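Local coordinates for protein Tni2 (Pseudomonas fluorescens, PDB 6B12) that probably acts as an immunity protein, neutralising the cognate interbacterial NAD-degrading toxin Tne2 of its own producing strain, at residues C[59-64]-C[140-144]. Sequence-based numbering, arbitrary orientation.
Sequences VPDRQH and DASTG
The backbone carbonyl oxygen of A141 rests over one face of the H64 imidazole, displaced toward the rim, without forming a hydrogen bond. H64 NE2 is 3.2 Å from A141 O, but the oxygen lies above the ring, a poor direction for an N-H. The pair illustrates how polar atoms can pack closely without bonding. Beside it, the A141 methyl sits against the inner part of the same side chain, with A141 CB 3.7 Å from H64 CG, and V59 CG1 approaches A141 CB at 3.8 Å from a direction roughly at right angles to the ring contact. V82 and F122, from two different strands, also touch A141, so this methyl is buried where two beta-hairpin turns meet, one linking strands 54-58 and 64-70, the other 134-140 and 145-152.

D61 fixes the ring's attitude. With CG beside the backbone N (chi1 -61°), H64 directs ND1 to D61 OD2 at 2.8 Å, on the syn side of the carboxylate and nearly in the imidazole plane. The other oxygen closes an Asx turn, D61 OD1 accepting from Q63 N at 2.9 Å, and also takes a weak bond from H64 N. The facing loop repeats the device: D140 OD1 receives S142 N at 3.0 Å and S142 OG at 2.6 Å from the same face of its carboxylate. S120 OG is a further hydrogen-bond partner of D140 OD1.

No hydrogen bond spans the two turns, so their union rests on van der Waals fit between pre-organised surfaces; the D61 carboxylate may polarise the imidazole, and any positive charge there would favour the carbonyl oxygen above it.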
loop_
_atom_site.group_PDB
_atom_site.type_symbol
_atom_site.label_atom_id
_atom_site.label_comp_id
_atom_site.label_asym_id
_atom_site.label_seq_id
_atom_site.Cartn_x
_atom_site.Cartn_y
_atom_site.Cartn_z
ATOM N N VAL C 59 0.349 -5.174 15.319
ATOM C CA VAL C 59 1.718 -5.667 15.124
ATOM C C VAL C 59 1.766 -7.122 15.573
ATOM O O VAL C 59 1.034 -7.499 16.507
ATOM C CB VAL C 59 2.697 -4.788 15.921
ATOM C CG1 VAL C 59 4.154 -5.245 15.768
ATOM C CG2 VAL C 59 2.529 -3.296 15.492
ATOM N N PRO C 60 2.536 -8.008 14.928
ATOM C CA PRO C 60 2.424 -9.435 15.276
ATOM C C PRO C 60 2.818 -9.772 16.709
ATOM O O PRO C 60 2.463 -10.870 17.165
ATOM C CB PRO C 60 3.334 -10.121 14.247
ATOM C CG PRO C 60 3.250 -9.178 13.051
ATOM C CD PRO C 60 3.301 -7.818 13.691
ATOM N N ASP C 61 3.428 -8.849 17.459
ATOM C CA ASP C 61 3.667 -9.098 18.876
ATOM C C ASP C 61 2.389 -9.007 19.716
ATOM O O ASP C 61 2.440 -9.304 20.909
ATOM C CB ASP C 61 4.762 -8.150 19.421
ATOM C CG ASP C 61 4.371 -6.670 19.393
ATOM O OD1 ASP C 61 3.190 -6.333 19.204
ATOM O OD2 ASP C 61 5.281 -5.834 19.557
ATOM N N ARG C 62 1.267 -8.624 19.095
ATOM C CA ARG C 62 -0.047 -8.512 19.742
ATOM C C ARG C 62 -0.025 -7.582 20.943
ATOM O O ARG C 62 -0.848 -7.713 21.858
ATOM C CB ARG C 62 -0.610 -9.875 20.152
ATOM C CG ARG C 62 -0.605 -10.913 19.063
ATOM C CD ARG C 62 -1.439 -10.519 17.901
ATOM N NE ARG C 62 -2.850 -10.336 18.259
ATOM C CZ ARG C 62 -3.789 -10.031 17.371
ATOM N NH1 ARG C 62 -3.456 -9.899 16.090
ATOM N NH2 ARG C 62 -5.053 -9.848 17.758
ATOM N N GLN C 63 0.880 -6.600 20.952
ATOM C CA GLN C 63 0.872 -5.648 22.056
ATOM C C GLN C 63 1.184 -4.241 21.577
ATOM O O GLN C 63 1.405 -3.343 22.405
ATOM C CB GLN C 63 1.843 -6.100 23.165
ATOM C CG GLN C 63 3.298 -6.357 22.732
ATOM C CD GLN C 63 3.970 -7.285 23.733
ATOM O OE1 GLN C 63 4.400 -6.850 24.805
ATOM N NE2 GLN C 63 4.023 -8.561 23.406
ATOM N N HIS C 64 1.201 -4.038 20.268
ATOM C CA HIS C 64 1.222 -2.717 19.670
ATOM C C HIS C 64 0.283 -2.707 18.485
ATOM O O HIS C 64 0.035 -3.736 17.843
ATOM C CB HIS C 64 2.640 -2.339 19.207
ATOM C CG HIS C 64 3.633 -2.304 20.314
ATOM N ND1 HIS C 64 4.441 -3.377 20.628
ATOM C CD2 HIS C 64 3.952 -1.318 21.185
ATOM C CE1 HIS C 64 5.228 -3.045 21.634
ATOM N NE2 HIS C 64 4.945 -1.809 22.001
ATOM N N ASP C 140 10.520 -1.438 14.379
ATOM C CA ASP C 140 10.420 -2.253 15.595
ATOM C C ASP C 140 9.426 -1.578 16.528
ATOM O O ASP C 140 9.741 -0.560 17.157
ATOM C CB ASP C 140 11.790 -2.379 16.253
ATOM C CG ASP C 140 11.780 -3.257 17.500
ATOM O OD1 ASP C 140 10.711 -3.785 17.877
ATOM O OD2 ASP C 140 12.881 -3.403 18.069
ATOM N N ALA C 141 8.222 -2.139 16.631
ATOM C CA ALA C 141 7.225 -1.531 17.510
ATOM C C ALA C 141 7.618 -1.583 18.975
ATOM O O ALA C 141 7.055 -0.824 19.769
ATOM C CB ALA C 141 5.848 -2.210 17.360
ATOM N N SER C 142 8.500 -2.509 19.375
ATOM C CA SER C 142 8.857 -2.583 20.783
ATOM C C SER C 142 9.738 -1.414 21.210
ATOM O O SER C 142 9.847 -1.140 22.410
ATOM C CB SER C 142 9.545 -3.927 21.090
ATOM O OG SER C 142 10.830 -3.975 20.500
ATOM N N THR C 143 10.348 -0.697 20.262
ATOM C CA THR C 143 11.158 0.462 20.579
ATOM C C THR C 143 10.659 1.715 19.912
ATOM O O THR C 143 11.060 2.812 20.319
ATOM C CB THR C 143 12.608 0.246 20.148
ATOM O OG1 THR C 143 12.650 0.079 18.727
ATOM C CG2 THR C 143 13.162 -1.001 20.838
ATOM N N GLY C 144 9.801 1.584 18.906
ATOM C CA GLY C 144 9.343 2.738 18.175
ATOM C C GLY C 144 10.341 3.250 17.169
ATOM O O GLY C 144 10.158 4.363 16.656
#